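Local coordinates for protein uronate isomerase (Caulobacter crescentus, PDB 2Q01) that isomerises D-glucuronate to D-fructuronate and D-galacturonate to D-tagaturonate in the pathway of pentose and glucuronate interconversion, at residues E285-R288 with A289-T293; T293-A296 with K297-L300; T336-V339 with D340-P344; E364-Y367 with S368-A372. All blocks are in the same frame, centred on the assembly; numbering follows the deposited sequence.

Interaction 1: E285-R288 with A289-T293; sequences ELFR and AQMLT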
loop_
_atom_site.group_PDB
_atom_site.type_symbol
_atom_site.label_atom_id
_atom_site.label_comp_id
_atom_site.label_asym_id
_atom_site.label_seq_id
_atom_site.Cartn_x
_atom_site.Cartn_y
_atom_site.Cartn_z
ATOM N N GLU B 285 -12.356 23.677 -9.562
ATOM C CA GLU B 285 -11.156 23.135 -8.923
ATOM C C GLU B 285 -10.186 24.221 -8.500
ATOM O O GLU B 285 -9.644 24.170 -7.397
ATOM C CB GLU B 285 -10.414 22.201 -9.878
ATOM C CG GLU B 285 -10.360 20.744 -9.456
ATOM C CD GLU B 285 -9.597 20.528 -8.156
ATOM O OE1 GLU B 285 -10.259 20.317 -7.118
ATOM O OE2 GLU B 285 -8.345 20.572 -8.172
ATOM N N LEU B 286 -9.967 25.185 -9.391
ATOM C CA LEU B 286 -9.027 26.276 -9.163
ATOM C C LEU B 286 -9.492 27.168 -8.019
ATOM O O LEU B 286 -8.677 27.614 -7.219
ATOM C CB LEU B 286 -8.855 27.117 -10.434
ATOM C CG LEU B 286 -7.466 27.635 -10.848
ATOM C CD1 LEU B 286 -7.598 28.779 -11.840
ATOM C CD2 LEU B 286 -6.569 28.069 -9.693
ATOM N N PHE B 287 -10.797 27.420 -7.942
ATOM C CA PHE B 287 -11.346 28.263 -6.885
ATOM C C PHE B 287 -11.271 27.574 -5.533
ATOM O O PHE B 287 -10.877 28.200 -4.558
ATOM C CB PHE B 287 -12.774 28.700 -7.198
ATOM C CG PHE B 287 -13.333 29.705 -6.220
ATOM C CD1 PHE B 287 -12.861 31.019 -6.198
ATOM C CD2 PHE B 287 -14.343 29.338 -5.329
ATOM C CE1 PHE B 287 -13.383 31.949 -5.299
ATOM C CE2 PHE B 287 -14.869 30.253 -4.429
ATOM C CZ PHE B 287 -14.393 31.565 -4.413
ATOM N N ARG B 288 -11.622 26.288 -5.487
ATOM C CA ARG B 288 -11.464 25.472 -4.276
ATOM C C ARG B 288 -10.004 25.410 -3.805
ATOM O O ARG B 288 -9.728 25.490 -2.609
ATOM C CB ARG B 288 -12.000 24.065 -4.510
ATOM C CG ARG B 288 -13.514 23.977 -4.548
ATOM C CD ARG B 288 -13.986 22.534 -4.552
ATOM N NE ARG B 288 -13.291 21.718 -5.546
ATOM C CZ ARG B 288 -13.792 21.358 -6.726
ATOM N NH1 ARG B 288 -13.075 20.602 -7.549
ATOM N NH2 ARG B 288 -15.009 21.736 -7.086
ATOM N N ALA B 289 -9.086 25.283 -4.760
ATOM C CA ALA B 289 -7.651 25.401 -4.520
ATOM C C ALA B 289 -7.235 26.779 -3.991
ATOM O O ALA B 289 -6.482 26.870 -3.027
ATOM C CB ALA B 289 -6.874 25.063 -5.795
ATOM N N GLN B 290 -7.718 27.845 -4.628
ATOM C CA GLN B 290 -7.377 29.207 -4.209
ATOM C C GLN B 290 -7.932 29.528 -2.830
ATOM O O GLN B 290 -7.273 30.184 -2.030
ATOM C CB GLN B 290 -7.858 30.245 -5.235
ATOM C CG GLN B 290 -7.614 31.709 -4.827
ATOM C CD GLN B 290 -6.155 32.003 -4.518
ATOM O OE1 GLN B 290 -5.250 31.506 -5.191
ATOM N NE2 GLN B 290 -5.920 32.820 -3.498
ATOM N N MET B 291 -9.136 29.032 -2.553
ATOM C CA MET B 291 -9.773 29.227 -1.254
ATOM C C MET B 291 -9.093 28.498 -0.098
ATOM O O MET B 291 -9.182 28.949 1.037
ATOM C CB MET B 291 -11.258 28.870 -1.311
ATOM C CG MET B 291 -12.116 29.887 -2.065
ATOM S SD MET B 291 -11.853 31.618 -1.595
ATOM C CE MET B 291 -12.497 31.594 0.063
ATOM N N LEU B 292 -8.415 27.384 -0.380
ATOM C CA LEU B 292 -7.606 26.708 0.637
ATOM C C LEU B 292 -6.508 27.632 1.137
ATOM O O LEU B 292 -6.295 27.749 2.342
ATOM C CB LEU B 292 -7.007 25.396 0.114
ATOM C CG LEU B 292 -7.845 24.121 0.283
ATOM C CD1 LEU B 292 -7.000 22.878 0.024
ATOM C CD2 LEU B 292 -8.495 24.038 1.668
ATOM N N THR B 293 -5.840 28.305 0.202
ATOM C CA THR B 293 -4.815 29.307 0.514
ATOM C C THR B 293 -5.413 30.538 1.198
ATOM O O THR B 293 -4.808 31.116 2.096
ATOM C CB THR B 293 -4.066 29.724 -0.762
ATOM O OG1 THR B 293 -3.422 28.574 -1.314
ATOM C CG2 THR B 293 -3.003 30.794 -0.488
#

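Interaction 2: T293-A296 with K297-L300; sequences TEMA and KMSL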
loop_
_atom_site.group_PDB
_atom_site.type_symbol
_atom_site.label_atom_id
_atom_site.label_comp_id
_atom_site.label_asym_id
_atom_site.label_seq_id
_atom_site.Cartn_x
_atom_site.Cartn_y
_atom_site.Cartn_z
ATOM N N THR B 293 -5.840 28.305 0.202
ATOM C CA THR B 293 -4.815 29.307 0.514
ATOM C C THR B 293 -5.413 30.538 1.198
ATOM O O THR B 293 -4.808 31.116 2.096
ATOM C CB THR B 293 -4.066 29.724 -0.762
ATOM O OG1 THR B 293 -3.422 28.574 -1.314
ATOM C CG2 THR B 293 -3.003 30.794 -0.488
ATOM N N GLU B 294 -6.617 30.913 0.782
ATOM C CA GLU B 294 -7.267 32.098 1.308
ATOM C C GLU B 294 -7.675 31.900 2.762
ATOM O O GLU B 294 -7.537 32.820 3.568
ATOM C CB GLU B 294 -8.458 32.484 0.429
ATOM C CG GLU B 294 -8.652 33.990 0.282
ATOM C CD GLU B 294 -7.523 34.692 -0.471
ATOM O OE1 GLU B 294 -7.107 35.787 -0.032
ATOM O OE2 GLU B 294 -7.057 34.164 -1.500
ATOM N N MET B 295 -8.129 30.687 3.096
ATOM C CA MET B 295 -8.499 30.329 4.475
ATOM C C MET B 295 -7.281 30.275 5.388
ATOM O O MET B 295 -7.388 30.536 6.584
ATOM C CB MET B 295 -9.231 28.981 4.534
ATOM C CG MET B 295 -10.608 28.923 3.877
ATOM S SD MET B 295 -11.935 29.758 4.743
ATOM C CE MET B 295 -12.121 31.235 3.762
ATOM N N ALA B 296 -6.132 29.918 4.818
ATOM C CA ALA B 296 -4.873 29.844 5.547
ATOM C C ALA B 296 -4.324 31.232 5.830
ATOM O O ALA B 296 -3.706 31.453 6.868
ATOM C CB ALA B 296 -3.873 29.046 4.763
ATOM N N LYS B 297 -4.551 32.156 4.897
ATOM C CA LYS B 297 -4.210 33.569 5.064
ATOM C C LYS B 297 -5.066 34.256 6.137
ATOM O O LYS B 297 -4.613 35.199 6.789
ATOM C CB LYS B 297 -4.359 34.310 3.729
ATOM C CG LYS B 297 -3.233 34.036 2.739
ATOM C CD LYS B 297 -3.207 35.051 1.609
ATOM C CE LYS B 297 -3.991 34.578 0.409
ATOM N NZ LYS B 297 -3.934 35.563 -0.704
ATOM N N MET B 298 -6.307 33.792 6.300
ATOM C CA MET B 298 -7.183 34.270 7.365
ATOM C C MET B 298 -6.758 33.679 8.701
ATOM O O MET B 298 -6.828 34.353 9.729
ATOM C CB MET B 298 -8.641 33.905 7.083
ATOM C CG MET B 298 -9.339 34.802 6.073
ATOM S SD MET B 298 -10.982 34.188 5.655
ATOM C CE MET B 298 -11.206 34.964 4.058
ATOM N N SER B 299 -6.311 32.423 8.671
ATOM C CA SER B 299 -5.828 31.704 9.857
ATOM C C SER B 299 -4.578 32.332 10.458
ATOM O O SER B 299 -4.327 32.208 11.657
ATOM C CB SER B 299 -5.549 30.247 9.511
ATOM O OG SER B 299 -6.751 29.505 9.457
ATOM N N LEU B 300 -3.798 33.003 9.611
ATOM C CA LEU B 300 -2.659 33.804 10.043
ATOM C C LEU B 300 -3.081 34.919 10.995
ATOM O O LEU B 300 -2.309 35.315 11.873
ATOM C CB LEU B 300 -1.985 34.422 8.828
ATOM C CG LEU B 300 -0.683 33.867 8.260
ATOM C CD1 LEU B 300 -0.674 32.356 8.110
ATOM C CD2 LEU B 300 -0.452 34.550 6.934
HETATM O O HOH W 1 -5.062 38.066 0.351
#

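Interaction 3: T336-V339 with D340-P344; sequences TEYV and DALKP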
loop_
_atom_site.group_PDB
_atom_site.type_symbol
_atom_site.label_atom_id
_atom_site.label_comp_id
_atom_site.label_asym_id
_atom_site.label_seq_id
_atom_site.Cartn_x
_atom_site.Cartn_y
_atom_site.Cartn_z
ATOM N N THR B 336 -5.386 9.970 -4.098
ATOM C CA THR B 336 -5.139 11.363 -3.713
ATOM C C THR B 336 -3.651 11.741 -3.771
ATOM O O THR B 336 -2.782 10.918 -3.490
ATOM C CB THR B 336 -5.733 11.654 -2.314
ATOM O OG1 THR B 336 -7.055 11.102 -2.243
ATOM C CG2 THR B 336 -5.817 13.151 -2.030
ATOM N N GLU B 337 -3.381 12.989 -4.155
ATOM C CA GLU B 337 -2.027 13.511 -4.332
ATOM C C GLU B 337 -1.826 14.729 -3.426
ATOM O O GLU B 337 -2.728 15.560 -3.292
ATOM C CB GLU B 337 -1.826 13.906 -5.800
ATOM C CG GLU B 337 -0.401 13.755 -6.332
ATOM C CD GLU B 337 0.527 14.901 -5.949
ATOM O OE1 GLU B 337 1.741 14.636 -5.783
ATOM O OE2 GLU B 337 0.050 16.055 -5.822
ATOM N N TYR B 338 -0.645 14.832 -2.814
ATOM C CA TYR B 338 -0.347 15.915 -1.868
ATOM C C TYR B 338 0.883 16.744 -2.240
ATOM O O TYR B 338 0.921 17.945 -1.972
ATOM C CB TYR B 338 -0.183 15.366 -0.437
ATOM C CG TYR B 338 -1.464 14.827 0.163
ATOM C CD1 TYR B 338 -2.305 15.648 0.912
ATOM C CD2 TYR B 338 -1.835 13.495 -0.026
ATOM C CE1 TYR B 338 -3.486 15.155 1.454
ATOM C CE2 TYR B 338 -3.010 12.997 0.501
ATOM C CZ TYR B 338 -3.828 13.825 1.239
ATOM O OH TYR B 338 -4.992 13.314 1.752
ATOM N N VAL B 339 1.879 16.102 -2.848
ATOM C CA VAL B 339 3.208 16.700 -3.055
ATOM C C VAL B 339 3.202 17.890 -4.013
ATOM O O VAL B 339 3.696 18.966 -3.670
ATOM C CB VAL B 339 4.253 15.642 -3.495
ATOM C CG1 VAL B 339 5.654 16.237 -3.552
ATOM C CG2 VAL B 339 4.243 14.494 -2.524
ATOM N N ASP B 340 2.635 17.695 -5.201
ATOM C CA ASP B 340 2.469 18.785 -6.157
ATOM C C ASP B 340 1.320 19.676 -5.723
ATOM O O ASP B 340 1.370 20.896 -5.894
ATOM C CB ASP B 340 2.196 18.242 -7.563
ATOM C CG ASP B 340 3.448 17.706 -8.248
ATOM O OD1 ASP B 340 3.302 16.964 -9.244
ATOM O OD2 ASP B 340 4.574 18.015 -7.800
ATOM N N ALA B 341 0.298 19.047 -5.145
ATOM C CA ALA B 341 -0.950 19.708 -4.786
ATOM C C ALA B 341 -0.781 20.825 -3.761
ATOM O O ALA B 341 -1.244 21.943 -3.982
ATOM C CB ALA B 341 -1.969 18.676 -4.298
ATOM N N LEU B 342 -0.102 20.523 -2.656
ATOM C CA LEU B 342 0.061 21.466 -1.541
ATOM C C LEU B 342 1.195 22.465 -1.736
ATOM O O LEU B 342 1.333 23.407 -0.950
ATOM C CB LEU B 342 0.273 20.713 -0.222
ATOM C CG LEU B 342 -0.826 19.795 0.317
ATOM C CD1 LEU B 342 -0.249 18.919 1.404
ATOM C CD2 LEU B 342 -1.985 20.604 0.851
ATOM N N LYS B 343 1.990 22.258 -2.783
ATOM C CA LYS B 343 3.167 23.091 -3.063
ATOM C C LYS B 343 2.954 24.623 -3.175
ATOM O O LYS B 343 3.738 25.364 -2.584
ATOM C CB LYS B 343 3.974 22.548 -4.255
ATOM C CG LYS B 343 5.431 22.917 -4.166
ATOM C CD LYS B 343 6.226 22.499 -5.375
ATOM C CE LYS B 343 7.624 23.111 -5.300
ATOM N NZ LYS B 343 8.445 22.691 -6.463
ATOM N N PRO B 344 1.924 25.101 -3.930
ATOM C CA PRO B 344 1.661 26.557 -3.977
ATOM C C PRO B 344 1.380 27.257 -2.635
ATOM O O PRO B 344 1.798 28.407 -2.447
ATOM C CB PRO B 344 0.430 26.656 -4.881
ATOM C CG PRO B 344 0.509 25.458 -5.736
ATOM C CD PRO B 344 0.989 24.382 -4.820
#

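Interaction 4: E364-Y367 with S368-A372; sequences ETTY and SRELA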
loop_
_atom_site.group_PDB
_atom_site.type_symbol
_atom_site.label_atom_id
_atom_site.label_comp_id
_atom_site.label_asym_id
_atom_site.label_seq_id
_atom_site.Cartn_x
_atom_site.Cartn_y
_atom_site.Cartn_z
ATOM N N GLU B 364 -4.476 5.451 1.960
ATOM C CA GLU B 364 -3.441 4.929 2.875
ATOM C C GLU B 364 -2.041 4.849 2.281
ATOM O O GLU B 364 -1.047 4.799 3.016
ATOM C CB GLU B 364 -3.810 3.530 3.367
ATOM C CG GLU B 364 -4.936 3.480 4.370
ATOM C CD GLU B 364 -5.136 2.083 4.932
ATOM O OE1 GLU B 364 -4.890 1.890 6.142
ATOM O OE2 GLU B 364 -5.523 1.176 4.162
ATOM N N THR B 365 -1.970 4.833 0.954
ATOM C CA THR B 365 -0.705 4.727 0.230
ATOM C C THR B 365 0.152 5.997 0.321
ATOM O O THR B 365 1.355 5.960 0.053
ATOM C CB THR B 365 -0.953 4.333 -1.230
ATOM O OG1 THR B 365 -1.651 5.383 -1.907
ATOM C CG2 THR B 365 -1.800 3.066 -1.282
ATOM N N THR B 366 -0.475 7.100 0.723
ATOM C CA THR B 366 0.196 8.387 0.863
ATOM C C THR B 366 0.843 8.585 2.233
ATOM O O THR B 366 1.533 9.588 2.440
ATOM C CB THR B 366 -0.771 9.571 0.614
ATOM O OG1 THR B 366 -1.822 9.549 1.586
ATOM C CG2 THR B 366 -1.369 9.512 -0.779
ATOM N N TYR B 367 0.622 7.646 3.158
ATOM C CA TYR B 367 1.168 7.741 4.522
ATOM C C TYR B 367 2.685 7.806 4.528
ATOM O O TYR B 367 3.275 8.796 4.952
ATOM C CB TYR B 367 0.729 6.559 5.399
ATOM C CG TYR B 367 -0.693 6.609 5.888
ATOM C CD1 TYR B 367 -1.341 7.825 6.112
ATOM C CD2 TYR B 367 -1.388 5.430 6.161
ATOM C CE1 TYR B 367 -2.655 7.865 6.574
ATOM C CE2 TYR B 367 -2.696 5.458 6.617
ATOM C CZ TYR B 367 -3.331 6.674 6.821
ATOM O OH TYR B 367 -4.636 6.701 7.273
ATOM N N SER B 368 3.306 6.742 4.043
ATOM C CA SER B 368 4.749 6.640 4.061
ATOM C C SER B 368 5.333 7.429 2.908
ATOM O O SER B 368 6.452 7.929 3.004
ATOM C CB SER B 368 5.174 5.178 3.965
ATOM O OG SER B 368 4.673 4.598 2.773
ATOM N N ARG B 369 4.569 7.543 1.824
ATOM C CA ARG B 369 5.069 8.155 0.605
ATOM C C ARG B 369 5.091 9.672 0.678
ATOM O O ARG B 369 6.111 10.285 0.411
ATOM C CB ARG B 369 4.264 7.711 -0.613
ATOM C CG ARG B 369 5.049 7.833 -1.918
ATOM C CD ARG B 369 4.161 8.105 -3.121
ATOM N NE ARG B 369 3.116 7.101 -3.297
ATOM C CZ ARG B 369 1.810 7.364 -3.313
ATOM N NH1 ARG B 369 1.377 8.610 -3.177
ATOM N NH2 ARG B 369 0.935 6.379 -3.473
ATOM N N GLU B 370 3.967 10.274 1.037
ATOM C CA GLU B 370 3.813 11.712 0.884
ATOM C C GLU B 370 3.599 12.442 2.197
ATOM O O GLU B 370 4.298 13.407 2.480
ATOM C CB GLU B 370 2.667 12.024 -0.087
ATOM C CG GLU B 370 2.769 11.284 -1.419
ATOM C CD GLU B 370 1.817 11.803 -2.476
ATOM O OE1 GLU B 370 0.960 12.653 -2.157
ATOM O OE2 GLU B 370 1.935 11.356 -3.636
ATOM N N LEU B 371 2.637 11.972 2.988
ATOM C CA LEU B 371 2.183 12.667 4.195
ATOM C C LEU B 371 3.224 12.780 5.297
ATOM O O LEU B 371 3.466 13.877 5.802
ATOM C CB LEU B 371 0.915 12.018 4.748
ATOM C CG LEU B 371 -0.407 12.185 3.993
ATOM C CD1 LEU B 371 -1.504 11.466 4.762
ATOM C CD2 LEU B 371 -0.765 13.647 3.818
ATOM N N ALA B 372 3.836 11.659 5.672
ATOM C CA ALA B 372 4.871 11.675 6.701
ATOM C C ALA B 372 6.145 12.445 6.301
ATOM O O ALA B 372 6.633 13.236 7.113
ATOM C CB ALA B 372 5.195 10.258 7.212
HETATM O O HOH W 2 1.604 4.399 2.934
#

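Interaction 1: E285-R288 with A289-T293
F287 extends with CG opposite its own backbone nitrogen (chi1 -173°), while M291 places CG beside its nitrogen and then folds back at the next two torsions, and the two choices bring the thioether alongside the phenyl ring. The result is an i to i+4 Met-aromatic contact on one side of the helix 281-302. Its evidence is the position of two M291 atoms relative to the F287 ring. M291 CG stands over the face, 3.8 Å from the ring centroid and 17° off the normal, a CH-pi approach shifted toward the rim on the side of CE2. M291 SD is 4.3 Å from the same centroid but 33° off the normal, an oblique approach. Both side chains point the same way, into a buried layer where W228 and Y231 of the helix 228-244 touch the two of them and F205 meets F287 edge-to-face.

Underneath, regular alpha-helical bonding sets the spacing: M291 N donates to F287 O at 2.8 Å, and A289 N, Q290 N and L292 N donate likewise to E285 O, L286 O and R288 O, the longest being L292 N to R288 O at 3.2 Å. On another side of the helix the guanidinium of R288, bent at chi3, turns back one turn to E285. Its charge is shared, because R288 NH2 also forms salt bridges with D204 and E206, and E285 OE1 has a further hydrogen bond with T256. R288 NH1 reaches E285 OE1 at 2.9 Å, using the anti lone pair of the carboxylate oxygen, which lies near the guanidinium plane.

Interaction 2: T293-A296 with K297-L300
Consecutive i to i+4 bonds, K297 N to T293 O, M298 N to E294 O, S299 N to M295 O and L300 N to A296 O, run from 3.0 to 3.2 Å and define this as regular alpha-helix. On that frame E294 and K297, three residues apart, form a salt bridge of loose geometry: K297 NZ lies 3.3 Å from E294 OE1, and the hydrogen bond within it is weak. The lysine gets there by a bend at chi3 (-93°), which swings CE and NZ back along the helix; on the way K297 CE passes T293 CG2 at 4.0 Å. A water reinforces the pair, accepting from K297 NZ at 2.9 Å and donating to E294 OE1 at 3.1 Å, which closes a small ring of polar contacts. The other carboxylate oxygen, E294 OE2, is taken by Q290 NE2 one turn earlier, so the glutamate is held from both directions along the helix.

M295 and M298 lie side by side and point the same way, with M295 CE against M298 SD at 3.7 Å. M295 is folded at chi2 and chi3 whereas M298 runs extended beyond CG, and with these shapes the methyl of M295 comes to rest against the sulfur of M298.

The segment is clasped between two helices. M295 and M298 touch R239 of the helix 228-244, whose guanidinium also bonds S299 OG, while T293 and A296 pack on L345 and L300 on L349, both of the helix 343-349. S299 OG also bonds L304 O, in the short link between the end of this helix and strand 305-308 of the parallel sheet.

Interaction 3: T336-V339 with D340-P344
E337 OE2 is approached by two backbone amides: A341 N donates to it at 3.1 Å, nearly head-on to the C-O bond, and D340 N adds a weak bond. The straighter bond of D340 N goes to the other oxygen, E337 OE1, at 3.2 Å and 173°, on the syn lone pair. A bend at chi2 (-80°) curls the carboxylate back to these amides, in the turn leading into the helix 343-349. The arrangement resembles side-chain capping of backbone N-H groups near a helix start, although the turn at 340-342 has helical torsions without the regular bonds.

One backbone bond closes the same turn, L342 N to Y338 O, at 2.9 Å. Beside this bond the side chains of Y338 and L342 run side by side; L342 CD1 meets the tyrosine ring at its edge, near the ring plane, 3.9 Å from Y338 CD1. The phenol is fixed at its far end, its OH bonded to F360 O and T361 OG1. V339 carries the turn to the subunit interface, its O accepting from H316 of the second subunit and its side chain packing on P333 there.

The D340 carboxylate comes close as well: E337 OE1 and D340 OD1 are 4.5 Å apart, and the two carboxylate planes are 43° apart. The nearby like charge may slightly raise the cost of ionising both, and the N-H groups gathered round E337 would be expected to offset it.

Interaction 4: E364-Y367 with S368-A372
T366 and L371 pack together across a wide, pi-type turn early in the helix 366-375, which belongs to the beta-alpha-beta unit between strands 357-359 and 381-383. T366 turns OG1 between its own nitrogen and carbonyl carbon (chi1 62°), where it bonds D363 O and T361 OG1, and L371 CD1 packs 3.7 Å from T366 OG1. The same methyl meets the Y367 ring at its edge, near the plane. Y367 itself leans on the helix 393-407, where F399 contacts it edge-to-face.

The backbone shows the widening. T366 O accepts twice: L371 N reaches it at 2.7 Å and 176°, almost in line with the C=O, whereas E370 N comes from above the carbonyl plane at 2.9 Å. The next bond, A372 N to Y367 O, again spans five residues.

R369 is extended to CD and then bends at chi3 (-56°), which lays its guanidinium with one face over T365 O. T365 OG1, whose stronger partner is D363, receives only a weak bond from R369 NH2. R369 NE forms a salt bridge with D363 of the second subunit, and S368 OG bonds E364 there, which ties this turn into the trimer interface.

At the other terminal nitrogen of the guanidinium, R369 NH1 makes a salt bridge at 2.8 Å to OE2 of E370, whose chain extends beyond CG; the hydrogen bond within it is weak.

The four contacts follow one another along the chain of this uronate isomerase, a member of the TIM-barrel clan. Interactions 1 and 2 are successive turns of the helix 281-302, sharing T293, with centres about 11 Å apart. Interaction 3 lies at the approach to the helix 343-349, and its nearest atoms come within about 5 Å of both. Interaction 4 lies around the beginning of the helix 366-375; its centre is about 12 Å from that of interaction 3 but about 23 and 25 Å from those of interactions 1 and 2. Interactions 3 and 4 touch: E370 OE1 probably accepts from Y338 N at 2.8 Å. Both reach the second subunit, and interaction 4 the third as well, whereas the helix 281-302 segments contact no other chain.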